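Hypothetical protein yiiM (Escherichia coli, PDB 1O65) is of unknown function but carries a MOSC domain, and may, like its relatives, bind molybdenum and act as an oxidoreductase. Local coordinates at residues L69-R74 and W156-I161. Residues are numbered along the deposited sequence; the frame is centred on the assembly and turned at random.
Sequences LCHYPR and WLYSVI
His71 stacks on Trp156, offset and tilted by 25°, ring centroids 4.5 Å apart, with CZ2 of the indole over the middle of the imidazole. His71 CB in turn sits over the five-membered ring of Trp156, 3.4 Å from NE1. Further along the indole, Pro73 CG touches Trp156 CZ3 at 3.6 Å. Tyr158 OH joins the two rings: Trp156 NE1 gives it a nearly straight bond (2.9 Å, 172°) lying in the indole plane, and His71 ND1 is hydrogen-bonded to it at 2.9 Å. Trp156 CG lies between its backbone N and carbonyl carbon (chi1 53°), which lays the indole alongside His71. Replacing Trp156 by an alanine is likely to take the cover off one imidazole face and deprive Tyr158 OH of its indole donor. The strands carrying the rings pair antiparallel: His71 and Trp156 exchange two backbone bonds, and Tyr158 N reaches Leu69 O at 2.8 Å. Cys70 and Leu157 pack on the other face of the sheet. Thr102, on the parallel neighbouring strand, holds His71 NE2. Both ring nitrogens of His71 thus have partners, which should hold the buried imidazole in one rotation within the MOSC sheet.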
loop_
_atom_site.group_PDB
_atom_site.type_symbol
_atom_site.label_atom_id
_atom_site.label_comp_id
_atom_site.label_asym_id
_atom_site.label_seq_id
_atom_site.Cartn_x
_atom_site.Cartn_y
_atom_site.Cartn_z
ATOM N N LEU A 69 6.087 -2.073 -5.376
ATOM C CA LEU A 69 5.013 -1.284 -5.909
ATOM C C LEU A 69 4.096 -0.680 -4.837
ATOM O O LEU A 69 3.672 -1.369 -3.916
ATOM C CB LEU A 69 4.100 -2.130 -6.816
ATOM C CG LEU A 69 4.601 -2.573 -8.174
ATOM C CD1 LEU A 69 3.863 -3.819 -8.642
ATOM C CD2 LEU A 69 4.469 -1.472 -9.227
ATOM N N CYS A 70 3.712 0.567 -5.025
ATOM C CA CYS A 70 2.866 1.294 -4.083
ATOM C C CYS A 70 1.507 1.573 -4.732
ATOM O O CYS A 70 1.490 2.063 -5.873
ATOM C CB CYS A 70 3.539 2.623 -3.711
ATOM S SG CYS A 70 2.485 3.695 -2.661
ATOM N N HIS A 71 0.419 1.317 -4.043
ATOM C CA HIS A 71 -0.910 1.528 -4.605
ATOM C C HIS A 71 -1.677 2.592 -3.829
ATOM O O HIS A 71 -1.666 2.536 -2.597
ATOM C CB HIS A 71 -1.719 0.203 -4.463
ATOM C CG HIS A 71 -2.915 0.141 -5.351
ATOM N ND1 HIS A 71 -3.089 -0.865 -6.299
ATOM C CD2 HIS A 71 -3.971 0.979 -5.495
ATOM C CE1 HIS A 71 -4.205 -0.642 -6.971
ATOM N NE2 HIS A 71 -4.760 0.464 -6.500
ATOM N N TYR A 72 -2.383 3.500 -4.502
ATOM C CA TYR A 72 -3.223 4.451 -3.752
ATOM C C TYR A 72 -4.572 4.573 -4.460
ATOM O O TYR A 72 -4.695 4.797 -5.670
ATOM C CB TYR A 72 -2.573 5.789 -3.509
ATOM C CG TYR A 72 -3.133 6.586 -2.348
ATOM C CD1 TYR A 72 -2.917 6.193 -1.035
ATOM C CD2 TYR A 72 -3.878 7.751 -2.558
ATOM C CE1 TYR A 72 -3.410 6.903 0.039
ATOM C CE2 TYR A 72 -4.374 8.465 -1.492
ATOM C CZ TYR A 72 -4.140 8.046 -0.194
ATOM O OH TYR A 72 -4.650 8.766 0.866
ATOM N N PRO A 73 -5.632 4.315 -3.711
ATOM C CA PRO A 73 -6.963 4.395 -4.295
ATOM C C PRO A 73 -7.306 5.830 -4.632
ATOM O O PRO A 73 -7.190 6.732 -3.764
ATOM C CB PRO A 73 -7.874 3.823 -3.228
ATOM C CG PRO A 73 -6.981 3.054 -2.290
ATOM C CD PRO A 73 -5.631 3.723 -2.358
ATOM N N ARG A 74 -7.754 6.079 -5.864
ATOM C CA ARG A 74 -8.230 7.422 -6.208
ATOM C C ARG A 74 -9.420 7.818 -5.331
ATOM O O ARG A 74 -9.626 9.031 -5.155
ATOM C CB ARG A 74 -8.636 7.579 -7.674
ATOM C CG ARG A 74 -7.462 7.569 -8.648
ATOM C CD ARG A 74 -7.862 8.077 -10.037
ATOM N NE ARG A 74 -8.603 7.052 -10.748
ATOM C CZ ARG A 74 -8.267 6.003 -11.449
ATOM N NH1 ARG A 74 -7.010 5.638 -11.664
ATOM N NH2 ARG A 74 -9.215 5.228 -12.014
ATOM N N TRP A 156 -1.493 0.524 -0.090
ATOM C CA TRP A 156 -0.748 -0.680 0.274
ATOM C C TRP A 156 0.395 -0.955 -0.691
ATOM O O TRP A 156 0.437 -0.411 -1.788
ATOM C CB TRP A 156 -1.703 -1.886 0.280
ATOM C CG TRP A 156 -2.457 -2.016 -1.008
ATOM C CD1 TRP A 156 -2.066 -2.689 -2.129
ATOM C CD2 TRP A 156 -3.728 -1.429 -1.302
ATOM N NE1 TRP A 156 -3.039 -2.578 -3.093
ATOM C CE2 TRP A 156 -4.060 -1.795 -2.622
ATOM C CE3 TRP A 156 -4.619 -0.617 -0.584
ATOM C CZ2 TRP A 156 -5.235 -1.371 -3.243
ATOM C CZ3 TRP A 156 -5.782 -0.192 -1.204
ATOM C CH2 TRP A 156 -6.077 -0.574 -2.513
ATOM N N LEU A 157 1.305 -1.866 -0.296
ATOM C CA LEU A 157 2.445 -2.127 -1.182
ATOM C C LEU A 157 2.334 -3.540 -1.721
ATOM O O LEU A 157 1.541 -4.309 -1.170
ATOM C CB LEU A 157 3.761 -1.953 -0.429
ATOM C CG LEU A 157 3.971 -0.666 0.351
ATOM C CD1 LEU A 157 5.270 -0.653 1.126
ATOM C CD2 LEU A 157 3.897 0.540 -0.615
ATOM N N TYR A 158 3.108 -3.863 -2.747
ATOM C CA TYR A 158 3.105 -5.218 -3.265
ATOM C C TYR A 158 4.530 -5.803 -3.338
ATOM O O TYR A 158 5.483 -5.038 -3.460
ATOM C CB TYR A 158 2.577 -5.283 -4.697
ATOM C CG TYR A 158 1.164 -4.871 -4.957
ATOM C CD1 TYR A 158 0.852 -3.538 -5.234
ATOM C CD2 TYR A 158 0.136 -5.791 -4.967
ATOM C CE1 TYR A 158 -0.444 -3.146 -5.507
ATOM C CE2 TYR A 158 -1.171 -5.416 -5.247
ATOM C CZ TYR A 158 -1.449 -4.100 -5.500
ATOM O OH TYR A 158 -2.722 -3.675 -5.781
ATOM N N SER A 159 4.609 -7.124 -3.190
ATOM C CA SER A 159 5.873 -7.801 -3.487
ATOM C C SER A 159 5.678 -8.356 -4.911
ATOM O O SER A 159 4.528 -8.548 -5.350
ATOM C CB SER A 159 6.257 -8.928 -2.559
ATOM O OG SER A 159 5.256 -9.915 -2.521
ATOM N N VAL A 160 6.756 -8.519 -5.651
ATOM C CA VAL A 160 6.593 -9.036 -7.014
ATOM C C VAL A 160 6.817 -10.534 -6.981
ATOM O O VAL A 160 7.915 -10.992 -6.712
ATOM C CB VAL A 160 7.502 -8.269 -7.982
ATOM C CG1 VAL A 160 7.574 -8.923 -9.354
ATOM C CG2 VAL A 160 6.964 -6.836 -8.157
ATOM N N ILE A 161 5.757 -11.314 -7.229
ATOM C CA ILE A 161 5.845 -12.759 -7.233
ATOM C C ILE A 161 6.468 -13.250 -8.536
ATOM O O ILE A 161 7.308 -14.138 -8.501
ATOM C CB ILE A 161 4.481 -13.418 -7.011
ATOM C CG1 ILE A 161 3.847 -13.006 -5.680
ATOM C CG2 ILE A 161 4.599 -14.944 -7.140
ATOM C CD1 ILE A 161 4.713 -13.146 -4.458
#